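Local coordinates for sorting nexin GRD19 (Saccharomyces cerevisiae, PDB 1OCS), which binds phosphatidylinositol 3-phosphate through its PX domain and helps retrieve late Golgi membrane proteins from the prevacuolar compartment, at residues H46-N49 with G55-T58; I63-L68 with H72-K77; S83-F88 with V152-A157; H108-I113 with N132-S137. All coordinates share one frame; numbering follows the deposited sequence.

Contact 1 (H46-N49 with G55-T58); sequences HIPN and GMFT
His46 and Phe57 stack where the antiparallel hairpin of strands 36-46 and 57-66 opens into its connecting loop, at the surface of the PX domain. The two rings form an offset stack, planes 21° apart and centroids 4.4 Å from each other. The imidazole is displaced toward the rim of the phenyl ring, and His46 CD2 lies over one phenyl face, 3.3 Å from Phe57 CZ. Phe57 reaches this place with CG set between its own backbone N and carbonyl carbon (chi1 77°), which turns one face of the ring to the imidazole. The far nitrogen of the imidazole, NE2, is hydrogen-bonded to Asp59 OD2, a bond that should fix the rotation of the ring over its partner. Phe57 also makes a cation-pi contact with Arg81, which places the stack next to a residue of the phosphatidylinositol 3-phosphate site. Toward the loop, Pro48 CD rests 3.9 Å from Met56 CB, and Met56 CA offers its hydrogen to His46 O, with the two atoms 3.4 Å apart. The backbones are tied together by one short bond, His46 N to Phe57 O at 2.7 Å, with an N-H...O angle of 160°.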
loop_
_atom_site.group_PDB
_atom_site.type_symbol
_atom_site.label_atom_id
_atom_site.label_comp_id
_atom_site.label_asym_id
_atom_site.label_seq_id
_atom_site.Cartn_x
_atom_site.Cartn_y
_atom_site.Cartn_z
ATOM N N HIS A 46 9.269 -3.859 14.574
ATOM C CA HIS A 46 9.487 -5.157 15.183
ATOM C C HIS A 46 10.876 -5.301 15.785
ATOM O O HIS A 46 11.873 -5.434 15.075
ATOM C CB HIS A 46 9.214 -6.229 14.135
ATOM C CG HIS A 46 7.850 -6.118 13.531
ATOM N ND1 HIS A 46 6.744 -6.736 14.073
ATOM C CD2 HIS A 46 7.395 -5.384 12.487
ATOM C CE1 HIS A 46 5.668 -6.388 13.390
ATOM N NE2 HIS A 46 6.036 -5.567 12.423
ATOM N N ILE A 47 10.913 -5.264 17.111
ATOM C CA ILE A 47 12.145 -5.369 17.879
ATOM C C ILE A 47 12.588 -6.825 18.011
ATOM O O ILE A 47 11.814 -7.690 18.416
ATOM C CB ILE A 47 11.947 -4.740 19.281
ATOM C CG1 ILE A 47 11.710 -3.232 19.127
ATOM C CG2 ILE A 47 13.151 -5.021 20.170
ATOM C CD1 ILE A 47 11.417 -2.507 20.425
ATOM N N PRO A 48 13.846 -7.114 17.651
ATOM C CA PRO A 48 14.357 -8.483 17.745
ATOM C C PRO A 48 14.552 -8.898 19.199
ATOM O O PRO A 48 15.001 -8.100 20.021
ATOM C CB PRO A 48 15.669 -8.407 16.976
ATOM C CG PRO A 48 16.142 -7.023 17.299
ATOM C CD PRO A 48 14.883 -6.200 17.142
ATOM N N ASN A 49 14.205 -10.140 19.511
ATOM C CA ASN A 49 14.353 -10.648 20.870
ATOM C C ASN A 49 15.495 -11.657 20.953
ATOM O O ASN A 49 16.000 -11.946 22.038
ATOM C CB ASN A 49 13.047 -11.297 21.336
ATOM C CG ASN A 49 11.879 -10.325 21.328
ATOM O OD1 ASN A 49 11.952 -9.242 21.913
ATOM N ND2 ASN A 49 10.793 -10.709 20.664
ATOM N N GLY A 55 15.984 -9.114 11.224
ATOM C CA GLY A 55 16.490 -7.787 11.508
ATOM C C GLY A 55 15.359 -6.837 11.853
ATOM O O GLY A 55 14.250 -6.959 11.326
ATOM N N MET A 56 15.628 -5.891 12.744
ATOM C CA MET A 56 14.617 -4.917 13.143
ATOM C C MET A 56 14.047 -4.255 11.890
ATOM O O MET A 56 14.790 -3.921 10.962
ATOM C CB MET A 56 15.245 -3.869 14.068
ATOM C CG MET A 56 14.293 -2.803 14.583
ATOM S SD MET A 56 15.025 -1.875 15.957
ATOM C CE MET A 56 16.368 -1.104 15.147
ATOM N N PHE A 57 12.730 -4.074 11.858
ATOM C CA PHE A 57 12.085 -3.460 10.704
ATOM C C PHE A 57 10.709 -2.937 11.084
ATOM O O PHE A 57 10.168 -3.292 12.135
ATOM C CB PHE A 57 11.946 -4.492 9.573
ATOM C CG PHE A 57 10.817 -5.482 9.778
ATOM C CD1 PHE A 57 9.579 -5.285 9.167
ATOM C CD2 PHE A 57 10.990 -6.605 10.584
ATOM C CE1 PHE A 57 8.532 -6.192 9.354
ATOM C CE2 PHE A 57 9.951 -7.517 10.780
ATOM C CZ PHE A 57 8.719 -7.312 10.163
ATOM N N THR A 58 10.141 -2.080 10.243
ATOM C CA THR A 58 8.807 -1.581 10.527
ATOM C C THR A 58 7.886 -1.778 9.335
ATOM O O THR A 58 8.309 -1.720 8.174
ATOM C CB THR A 58 8.799 -0.078 10.964
ATOM O OG1 THR A 58 8.107 0.708 9.995
ATOM C CG2 THR A 58 10.198 0.452 11.150
#

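Contact 2 (I63-L68 with H72-K77); sequences ICRTNL and HKRVSK
Cys64 and Ser76 face each other as an antiparallel hydrogen-bonded pair, and their two bonds form the tight part of this contact. Cys64 N gives to Ser76 O and Ser76 N to Cys64 O, both at 2.9 Å. A third backbone bond, Thr66 N to Arg74 O, is more bent at 148°. Arg74 O also receives the CA hydrogen of Arg65, whose CA is 3.1 Å away, which adds a weak CA-H...O contact to the N-H bond on the same carbonyl O. The buried Cys64 and Ser76 share a sheet face with Ile155 of helix 149-156 packed against both. The face carrying Ile63, Arg65, Val75 and Lys77 is looser and more exposed. There Arg65 lays its aliphatic part against the valine, with Arg65 CG 3.8 Å from Val75 CG2, and bends at chi2 and chi3 toward Arg74. The two arginine side chains run side by side, guanidinium planes 75° apart and the NH2 atoms of Arg65 and Arg74 3.6 Å from each other. Separate salt bridges, Arg65 to Glu37 and Arg74 to Glu31, probably offset the like charges. A water also joins Arg74 NH1 to Thr66 O. Where strand 57-66 ends, Thr66 OG1 accepts from Leu68 N at 3.1 Å, making an ST turn, and is also hydrogen-bonded to the carbonyl O of Phe35. This is the pairing of a beta hairpin, strands 57-66 and 75-81, within the three-stranded antiparallel sheet of the PX domain.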
loop_
_atom_site.group_PDB
_atom_site.type_symbol
_atom_site.label_atom_id
_atom_site.label_comp_id
_atom_site.label_asym_id
_atom_site.label_seq_id
_atom_site.Cartn_x
_atom_site.Cartn_y
_atom_site.Cartn_z
ATOM N N ILE A 63 -5.874 -1.264 5.763
ATOM C CA ILE A 63 -7.211 -1.794 5.985
ATOM C C ILE A 63 -8.064 -1.255 4.848
ATOM O O ILE A 63 -8.088 -0.049 4.590
ATOM C CB ILE A 63 -7.788 -1.370 7.360
ATOM C CG1 ILE A 63 -9.233 -1.864 7.476
ATOM C CG2 ILE A 63 -7.682 0.132 7.546
ATOM C CD1 ILE A 63 -9.945 -1.414 8.740
ATOM N N CYS A 64 -8.752 -2.161 4.161
ATOM C CA CYS A 64 -9.575 -1.799 3.018
ATOM C C CYS A 64 -10.935 -2.493 3.033
ATOM O O CYS A 64 -11.046 -3.657 3.418
ATOM C CB CYS A 64 -8.819 -2.166 1.730
ATOM S SG CYS A 64 -9.689 -1.867 0.160
ATOM N N ARG A 65 -11.966 -1.757 2.629
ATOM C CA ARG A 65 -13.326 -2.286 2.524
ATOM C C ARG A 65 -13.784 -1.910 1.133
ATOM O O ARG A 65 -13.616 -0.767 0.715
ATOM C CB ARG A 65 -14.279 -1.639 3.527
ATOM C CG ARG A 65 -14.330 -2.294 4.884
ATOM C CD ARG A 65 -15.769 -2.254 5.409
ATOM N NE ARG A 65 -16.378 -0.939 5.206
ATOM C CZ ARG A 65 -17.624 -0.629 5.547
ATOM N NH1 ARG A 65 -18.093 0.595 5.319
ATOM N NH2 ARG A 65 -18.400 -1.540 6.122
ATOM N N THR A 66 -14.374 -2.849 0.409
ATOM C CA THR A 66 -14.812 -2.533 -0.938
ATOM C C THR A 66 -15.841 -3.530 -1.445
ATOM O O THR A 66 -16.019 -4.599 -0.857
ATOM C CB THR A 66 -13.597 -2.533 -1.907
ATOM O OG1 THR A 66 -14.001 -2.062 -3.197
ATOM C CG2 THR A 66 -13.037 -3.947 -2.058
ATOM N N ASN A 67 -16.530 -3.159 -2.523
ATOM C CA ASN A 67 -17.495 -4.046 -3.162
ATOM C C ASN A 67 -17.173 -4.097 -4.664
ATOM O O ASN A 67 -17.982 -4.563 -5.467
ATOM C CB ASN A 67 -18.933 -3.556 -2.933
ATOM C CG ASN A 67 -19.241 -2.274 -3.677
ATOM O OD1 ASN A 67 -18.337 -1.578 -4.145
ATOM N ND2 ASN A 67 -20.528 -1.946 -3.779
ATOM N N LEU A 68 -15.985 -3.611 -5.036
ATOM C CA LEU A 68 -15.548 -3.615 -6.440
ATOM C C LEU A 68 -15.459 -5.043 -6.982
ATOM O O LEU A 68 -14.913 -5.934 -6.329
ATOM C CB LEU A 68 -14.189 -2.922 -6.580
ATOM C CG LEU A 68 -14.185 -1.396 -6.432
ATOM C CD1 LEU A 68 -12.752 -0.879 -6.313
ATOM C CD2 LEU A 68 -14.888 -0.772 -7.633
ATOM N N HIS A 72 -11.901 -9.865 -4.335
ATOM C CA HIS A 72 -12.467 -11.163 -3.973
ATOM C C HIS A 72 -13.150 -11.234 -2.607
ATOM O O HIS A 72 -13.800 -12.227 -2.290
ATOM C CB HIS A 72 -11.368 -12.225 -4.054
ATOM C CG HIS A 72 -10.600 -12.191 -5.339
ATOM N ND1 HIS A 72 -11.066 -12.765 -6.501
ATOM C CD2 HIS A 72 -9.428 -11.594 -5.658
ATOM C CE1 HIS A 72 -10.215 -12.524 -7.483
ATOM N NE2 HIS A 72 -9.213 -11.813 -6.997
ATOM N N LYS A 73 -12.986 -10.197 -1.795
ATOM C CA LYS A 73 -13.619 -10.158 -0.485
ATOM C C LYS A 73 -13.870 -8.707 -0.088
ATOM O O LYS A 73 -13.257 -7.795 -0.637
ATOM C CB LYS A 73 -12.764 -10.900 0.555
ATOM C CG LYS A 73 -11.318 -10.457 0.682
ATOM C CD LYS A 73 -10.483 -11.603 1.260
ATOM C CE LYS A 73 -9.123 -11.144 1.740
ATOM N NZ LYS A 73 -9.225 -10.385 3.019
ATOM N N ARG A 74 -14.789 -8.501 0.850
ATOM C CA ARG A 74 -15.162 -7.160 1.280
ATOM C C ARG A 74 -14.104 -6.460 2.106
ATOM O O ARG A 74 -13.780 -5.301 1.855
ATOM C CB ARG A 74 -16.473 -7.221 2.073
ATOM C CG ARG A 74 -17.031 -5.872 2.548
ATOM C CD ARG A 74 -18.369 -6.100 3.259
ATOM N NE ARG A 74 -19.040 -4.881 3.704
ATOM C CZ ARG A 74 -19.737 -4.059 2.922
ATOM N NH1 ARG A 74 -19.866 -4.302 1.625
ATOM N NH2 ARG A 74 -20.330 -3.000 3.454
ATOM N N VAL A 75 -13.557 -7.170 3.085
ATOM C CA VAL A 75 -12.561 -6.598 3.977
ATOM C C VAL A 75 -11.182 -7.248 3.865
ATOM O O VAL A 75 -11.055 -8.470 3.852
ATOM C CB VAL A 75 -13.038 -6.702 5.451
ATOM C CG1 VAL A 75 -12.010 -6.089 6.386
ATOM C CG2 VAL A 75 -14.387 -6.005 5.605
ATOM N N SER A 76 -10.153 -6.415 3.775
ATOM C CA SER A 76 -8.782 -6.905 3.710
ATOM C C SER A 76 -7.929 -6.140 4.712
ATOM O O SER A 76 -7.985 -4.913 4.790
ATOM C CB SER A 76 -8.207 -6.744 2.301
ATOM O OG SER A 76 -8.762 -7.704 1.418
ATOM N N LYS A 77 -7.157 -6.880 5.494
ATOM C CA LYS A 77 -6.282 -6.282 6.485
ATOM C C LYS A 77 -4.936 -6.965 6.308
ATOM O O LYS A 77 -4.800 -8.163 6.555
ATOM C CB LYS A 77 -6.827 -6.523 7.897
ATOM C CG LYS A 77 -6.563 -5.373 8.858
ATOM C CD LYS A 77 -7.195 -5.606 10.229
ATOM C CE LYS A 77 -6.475 -6.704 10.997
ATOM N NZ LYS A 77 -7.007 -6.851 12.386
HETATM O O HOH W 1 -18.467 -5.960 -0.214
#

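Contact 3 (S83-F88 with V152-A157); sequences SDFEFF and VRFIEA
Asp84 is the first residue of segment 83-88 to meet Phe154, the aromatic side chain that carries the contact from helix 149-156. Its carbonyl O is 3.6 Å from Phe154 CE1, while its carboxylate turns elsewhere, Asp84 OD2 accepting from the backbone N of Arg81 and also bonding a glycerol molecule. One residue on, Phe85 receives the edge of Phe154 on its face in a T-shaped pair. Phe154 CZ is the leading atom, 3.7 Å from Phe85 CD1, and the planes stand 74° apart. Phe88, a turn later, lies almost flat on Phe154: the planes differ by only 6° and the centroids are 4.0 Å apart, an offset stack. The displacement carries each CB over the other ring, so that Phe88 CB sits 3.8 Å from the Phe154 centroid and a second CH-pi contact runs in the reverse sense. Both side chains extend from their helices with CG anti to the backbone N, which lets the rings bridge two helix axes 11.3 Å apart. Phe154 thus has its edge against one phenylalanine and a face against another. The two short helices run antiparallel, at 165°. Met135 of helix 121-139 packs on all three rings, Ile62 of strand 57-66 touches Phe85 and Phe154, and Arg80 of strand 75-81 adds a cation-pi contact to Phe154, placing this aromatic cluster between the sheet and the helices of the PX domain.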
loop_
_atom_site.group_PDB
_atom_site.type_symbol
_atom_site.label_atom_id
_atom_site.label_comp_id
_atom_site.label_asym_id
_atom_site.label_seq_id
_atom_site.Cartn_x
_atom_site.Cartn_y
_atom_site.Cartn_z
ATOM N N SER A 83 9.238 -0.936 1.771
ATOM C CA SER A 83 9.803 -1.544 0.569
ATOM C C SER A 83 8.730 -2.258 -0.257
ATOM O O SER A 83 8.862 -2.370 -1.474
ATOM C CB SER A 83 10.928 -2.522 0.935
ATOM O OG SER A 83 10.486 -3.502 1.848
ATOM N N ASP A 84 7.670 -2.739 0.396
ATOM C CA ASP A 84 6.596 -3.405 -0.337
ATOM C C ASP A 84 5.859 -2.367 -1.187
ATOM O O ASP A 84 5.444 -2.659 -2.308
ATOM C CB ASP A 84 5.607 -4.092 0.617
ATOM C CG ASP A 84 6.204 -5.315 1.303
ATOM O OD1 ASP A 84 6.931 -6.088 0.641
ATOM O OD2 ASP A 84 5.934 -5.510 2.501
ATOM N N PHE A 85 5.688 -1.163 -0.643
ATOM C CA PHE A 85 5.030 -0.082 -1.372
ATOM C C PHE A 85 5.892 0.295 -2.580
ATOM O O PHE A 85 5.374 0.573 -3.667
ATOM C CB PHE A 85 4.855 1.152 -0.471
ATOM C CG PHE A 85 3.688 1.059 0.481
ATOM C CD1 PHE A 85 2.438 1.558 0.119
ATOM C CD2 PHE A 85 3.843 0.496 1.743
ATOM C CE1 PHE A 85 1.356 1.500 1.005
ATOM C CE2 PHE A 85 2.764 0.434 2.638
ATOM C CZ PHE A 85 1.521 0.938 2.265
ATOM N N GLU A 86 7.209 0.309 -2.384
ATOM C CA GLU A 86 8.124 0.647 -3.470
ATOM C C GLU A 86 8.025 -0.382 -4.586
ATOM O O GLU A 86 8.017 -0.036 -5.767
ATOM C CB GLU A 86 9.570 0.711 -2.968
ATOM C CG GLU A 86 9.888 1.942 -2.137
ATOM C CD GLU A 86 11.331 1.953 -1.650
ATOM O OE1 GLU A 86 11.740 1.006 -0.940
ATOM O OE2 GLU A 86 12.054 2.911 -1.981
ATOM N N PHE A 87 7.969 -1.653 -4.207
ATOM C CA PHE A 87 7.856 -2.719 -5.186
ATOM C C PHE A 87 6.500 -2.615 -5.879
ATOM O O PHE A 87 6.399 -2.788 -7.089
ATOM C CB PHE A 87 7.988 -4.083 -4.508
ATOM C CG PHE A 87 7.998 -5.232 -5.469
ATOM C CD1 PHE A 87 8.987 -5.329 -6.443
ATOM C CD2 PHE A 87 7.016 -6.214 -5.412
ATOM C CE1 PHE A 87 8.994 -6.390 -7.347
ATOM C CE2 PHE A 87 7.016 -7.281 -6.313
ATOM C CZ PHE A 87 8.007 -7.366 -7.281
ATOM N N PHE A 88 5.460 -2.321 -5.103
ATOM C CA PHE A 88 4.108 -2.184 -5.643
ATOM C C PHE A 88 4.038 -1.070 -6.689
ATOM O O PHE A 88 3.430 -1.247 -7.746
ATOM C CB PHE A 88 3.114 -1.902 -4.505
ATOM C CG PHE A 88 1.743 -1.484 -4.971
ATOM C CD1 PHE A 88 0.984 -2.309 -5.795
ATOM C CD2 PHE A 88 1.204 -0.265 -4.569
ATOM C CE1 PHE A 88 -0.295 -1.929 -6.211
ATOM C CE2 PHE A 88 -0.072 0.125 -4.977
ATOM C CZ PHE A 88 -0.823 -0.714 -5.801
ATOM N N VAL A 152 -5.247 -5.014 -6.555
ATOM C CA VAL A 152 -5.990 -6.003 -5.773
ATOM C C VAL A 152 -5.074 -6.899 -4.943
ATOM O O VAL A 152 -5.301 -7.096 -3.752
ATOM C CB VAL A 152 -6.863 -6.909 -6.685
ATOM C CG1 VAL A 152 -7.646 -7.908 -5.827
ATOM C CG2 VAL A 152 -7.821 -6.058 -7.504
ATOM N N ARG A 153 -4.036 -7.438 -5.573
ATOM C CA ARG A 153 -3.111 -8.319 -4.870
ATOM C C ARG A 153 -2.396 -7.598 -3.734
ATOM O O ARG A 153 -2.231 -8.152 -2.646
ATOM C CB ARG A 153 -2.077 -8.900 -5.841
ATOM C CG ARG A 153 -1.240 -10.028 -5.238
ATOM C CD ARG A 153 -0.438 -10.758 -6.311
ATOM N NE ARG A 153 0.906 -10.211 -6.481
ATOM C CZ ARG A 153 1.901 -10.403 -5.620
ATOM N NH1 ARG A 153 1.703 -11.131 -4.526
ATOM N NH2 ARG A 153 3.094 -9.871 -5.852
ATOM N N PHE A 154 -1.972 -6.362 -3.983
ATOM C CA PHE A 154 -1.267 -5.579 -2.966
ATOM C C PHE A 154 -2.126 -5.361 -1.729
ATOM O O PHE A 154 -1.623 -5.306 -0.603
ATOM C CB PHE A 154 -0.860 -4.219 -3.522
ATOM C CG PHE A 154 -0.044 -3.393 -2.560
ATOM C CD1 PHE A 154 1.246 -3.789 -2.207
ATOM C CD2 PHE A 154 -0.564 -2.223 -2.007
ATOM C CE1 PHE A 154 2.008 -3.029 -1.318
ATOM C CE2 PHE A 154 0.190 -1.458 -1.116
ATOM C CZ PHE A 154 1.482 -1.863 -0.772
ATOM N N ILE A 155 -3.427 -5.226 -1.949
ATOM C CA ILE A 155 -4.373 -5.001 -0.864
ATOM C C ILE A 155 -4.837 -6.289 -0.174
ATOM O O ILE A 155 -5.000 -6.316 1.042
ATOM C CB ILE A 155 -5.617 -4.241 -1.396
ATOM C CG1 ILE A 155 -5.235 -2.791 -1.714
ATOM C CG2 ILE A 155 -6.771 -4.318 -0.385
ATOM C CD1 ILE A 155 -6.304 -2.022 -2.470
ATOM N N GLU A 156 -5.028 -7.352 -0.953
ATOM C CA GLU A 156 -5.538 -8.618 -0.427
ATOM C C GLU A 156 -4.576 -9.695 0.073
ATOM O O GLU A 156 -4.845 -10.337 1.087
ATOM C CB GLU A 156 -6.456 -9.273 -1.467
ATOM C CG GLU A 156 -7.749 -8.521 -1.736
ATOM C CD GLU A 156 -8.673 -9.276 -2.680
ATOM O OE1 GLU A 156 -9.867 -8.925 -2.748
ATOM O OE2 GLU A 156 -8.208 -10.221 -3.355
ATOM N N ALA A 157 -3.477 -9.915 -0.638
ATOM C CA ALA A 157 -2.537 -10.967 -0.259
ATOM C C ALA A 157 -1.940 -10.808 1.130
ATOM O O ALA A 157 -1.596 -9.703 1.551
ATOM C CB ALA A 157 -1.419 -11.060 -1.296
#

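Contact 4 (H108-I113 with N132-S137); sequences HLPGKI and NTWMQS
Leu109 CD2 sits squarely over one face of the Trp134 indole, 3.7 Å from the centroid of its six-membered ring and 17° off the ring normal. This CH-pi contact is the heart of the first shell, and the methyl's nearest ring atom is Trp134 CD2 at 3.5 Å. Pro110 adds its CD carbon near the pyrrole end, 3.7 Å from Trp134 CD1, with its ring crossing the indole side chain at about a right angle. His108 takes part through its backbone: its carbonyl O is 3.2 Å from Trp134 CD1. The indole N-H is used instead on Pro107, the residue before His108: Trp134 NE1 is hydrogen-bonded to Pro107 O, which satisfies the polar atom of this buried side chain and should fix the tilt of the ring. Trp134 leaves helix 121-139 with CG opposite its backbone N (chi1 -171°), a torsion that sends the indole straight out to the loop. Farther out, Leu109 is backed by Phe85 and Glu86 of helix 82-89, so its branched end is wedged between two helices. The loop just beyond is held by its carbonyls, Pro110 O to the hydroxyl of Tyr82 and Gly111 O to Arg127 NH2. Since Lys112 and Arg127 both bind phosphatidylinositol 3-phosphate, the packing of Leu109 and Pro110 on Trp134 probably helps to seat the lysine-bearing loop beside the lipid-binding pocket of the PX domain.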
loop_
_atom_site.group_PDB
_atom_site.type_symbol
_atom_site.label_atom_id
_atom_site.label_comp_id
_atom_site.label_asym_id
_atom_site.label_seq_id
_atom_site.Cartn_x
_atom_site.Cartn_y
_atom_site.Cartn_z
ATOM N N HIS A 108 4.611 10.136 -6.918
ATOM C CA HIS A 108 5.834 9.685 -6.260
ATOM C C HIS A 108 5.429 9.105 -4.910
ATOM O O HIS A 108 4.467 9.574 -4.300
ATOM C CB HIS A 108 6.768 10.871 -5.978
ATOM C CG HIS A 108 7.512 11.374 -7.175
ATOM N ND1 HIS A 108 8.193 12.573 -7.170
ATOM C CD2 HIS A 108 7.724 10.827 -8.393
ATOM C CE1 HIS A 108 8.792 12.742 -8.335
ATOM N NE2 HIS A 108 8.525 11.698 -9.095
ATOM N N LEU A 109 6.159 8.095 -4.440
ATOM C CA LEU A 109 5.886 7.522 -3.126
ATOM C C LEU A 109 6.487 8.531 -2.158
ATOM O O LEU A 109 7.617 8.959 -2.344
ATOM C CB LEU A 109 6.614 6.193 -2.933
ATOM C CG LEU A 109 5.858 4.878 -2.741
ATOM C CD1 LEU A 109 6.838 3.884 -2.121
ATOM C CD2 LEU A 109 4.637 5.043 -1.840
ATOM N N PRO A 110 5.742 8.929 -1.120
ATOM C CA PRO A 110 6.287 9.898 -0.164
ATOM C C PRO A 110 7.298 9.233 0.762
ATOM O O PRO A 110 7.391 8.009 0.806
ATOM C CB PRO A 110 5.050 10.368 0.608
ATOM C CG PRO A 110 3.900 10.051 -0.322
ATOM C CD PRO A 110 4.303 8.725 -0.890
ATOM N N GLY A 111 8.050 10.049 1.494
ATOM C CA GLY A 111 9.023 9.539 2.447
ATOM C C GLY A 111 10.137 8.640 1.948
ATOM O O GLY A 111 10.672 7.847 2.719
ATOM N N LYS A 112 10.489 8.747 0.671
ATOM C CA LYS A 112 11.564 7.932 0.115
ATOM C C LYS A 112 12.895 8.396 0.688
ATOM O O LYS A 112 13.636 7.614 1.288
ATOM C CB LYS A 112 11.597 8.048 -1.415
ATOM C CG LYS A 112 10.543 7.217 -2.138
ATOM C CD LYS A 112 10.522 7.502 -3.639
ATOM C CE LYS A 112 10.022 8.910 -3.938
ATOM N NZ LYS A 112 10.087 9.229 -5.386
ATOM N N ILE A 113 13.189 9.678 0.493
ATOM C CA ILE A 113 14.425 10.276 0.983
ATOM C C ILE A 113 14.523 10.094 2.495
ATOM O O ILE A 113 13.515 10.145 3.201
ATOM C CB ILE A 113 14.478 11.789 0.659
ATOM C CG1 ILE A 113 14.319 12.006 -0.848
ATOM C CG2 ILE A 113 15.791 12.387 1.158
ATOM C CD1 ILE A 113 15.370 11.312 -1.691
ATOM N N ASN A 132 -0.583 6.813 3.668
ATOM C CA ASN A 132 -2.040 6.811 3.750
ATOM C C ASN A 132 -2.604 7.647 2.601
ATOM O O ASN A 132 -3.468 7.198 1.855
ATOM C CB ASN A 132 -2.505 7.390 5.093
ATOM C CG ASN A 132 -4.021 7.383 5.237
ATOM O OD1 ASN A 132 -4.643 6.322 5.301
ATOM N ND2 ASN A 132 -4.622 8.573 5.276
ATOM N N THR A 133 -2.094 8.865 2.457
ATOM C CA THR A 133 -2.540 9.764 1.397
ATOM C C THR A 133 -2.274 9.165 0.015
ATOM O O THR A 133 -3.134 9.213 -0.868
ATOM C CB THR A 133 -1.827 11.131 1.504
ATOM O OG1 THR A 133 -2.205 11.763 2.731
ATOM C CG2 THR A 133 -2.205 12.035 0.339
ATOM N N TRP A 134 -1.085 8.597 -0.161
ATOM C CA TRP A 134 -0.694 7.988 -1.430
ATOM C C TRP A 134 -1.626 6.831 -1.795
ATOM O O TRP A 134 -2.108 6.738 -2.925
ATOM C CB TRP A 134 0.743 7.463 -1.335
ATOM C CG TRP A 134 1.329 7.013 -2.648
ATOM C CD1 TRP A 134 1.894 7.803 -3.606
ATOM C CD2 TRP A 134 1.413 5.668 -3.138
ATOM N NE1 TRP A 134 2.329 7.036 -4.659
ATOM C CE2 TRP A 134 2.047 5.720 -4.399
ATOM C CE3 TRP A 134 1.014 4.419 -2.631
ATOM C CZ2 TRP A 134 2.297 4.574 -5.167
ATOM C CZ3 TRP A 134 1.260 3.278 -3.394
ATOM C CH2 TRP A 134 1.899 3.366 -4.650
ATOM N N MET A 135 -1.875 5.951 -0.830
ATOM C CA MET A 135 -2.725 4.790 -1.060
ATOM C C MET A 135 -4.158 5.172 -1.423
ATOM O O MET A 135 -4.756 4.559 -2.305
ATOM C CB MET A 135 -2.718 3.889 0.179
ATOM C CG MET A 135 -2.997 2.428 -0.104
ATOM S SD MET A 135 -1.865 1.713 -1.333
ATOM C CE MET A 135 -3.009 0.756 -2.288
ATOM N N GLN A 136 -4.711 6.184 -0.753
ATOM C CA GLN A 136 -6.078 6.610 -1.045
ATOM C C GLN A 136 -6.144 7.220 -2.440
ATOM O O GLN A 136 -7.146 7.085 -3.144
ATOM C CB GLN A 136 -6.562 7.625 -0.001
ATOM C CG GLN A 136 -6.542 7.077 1.426
ATOM C CD GLN A 136 -7.162 8.018 2.437
ATOM O OE1 GLN A 136 -7.251 9.226 2.211
ATOM N NE2 GLN A 136 -7.582 7.471 3.571
ATOM N N SER A 137 -5.061 7.877 -2.841
ATOM C CA SER A 137 -4.977 8.495 -4.156
ATOM C C SER A 137 -4.897 7.424 -5.246
ATOM O O SER A 137 -5.599 7.487 -6.260
ATOM C CB SER A 137 -3.746 9.401 -4.214
ATOM O OG SER A 137 -3.578 9.948 -5.502
#

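In the fold
Contact 3 is the buried core, built chiefly from stacked and edge-to-face phenylalanine rings, whereas contact 1 lies at the surface, about 21 Å away between centres, and adds a backbone bond to its ring stack. Contacts 1 and 2 both use strand 57-66, one near each end; contact 2 relies on backbone bonding, with one buried face and one charged face. Contact 4 fixes a loop rather than pairing regular elements, and its apolar packing continues into contact 3 where Phe88 meets Trp134 and Leu109 meets Phe85. Contact 2 meets contact 3 through His72 N and Glu156 OE1. Lipid-binding residues belong to or border contacts 1, 3 and 4; contact 2 lies away from them.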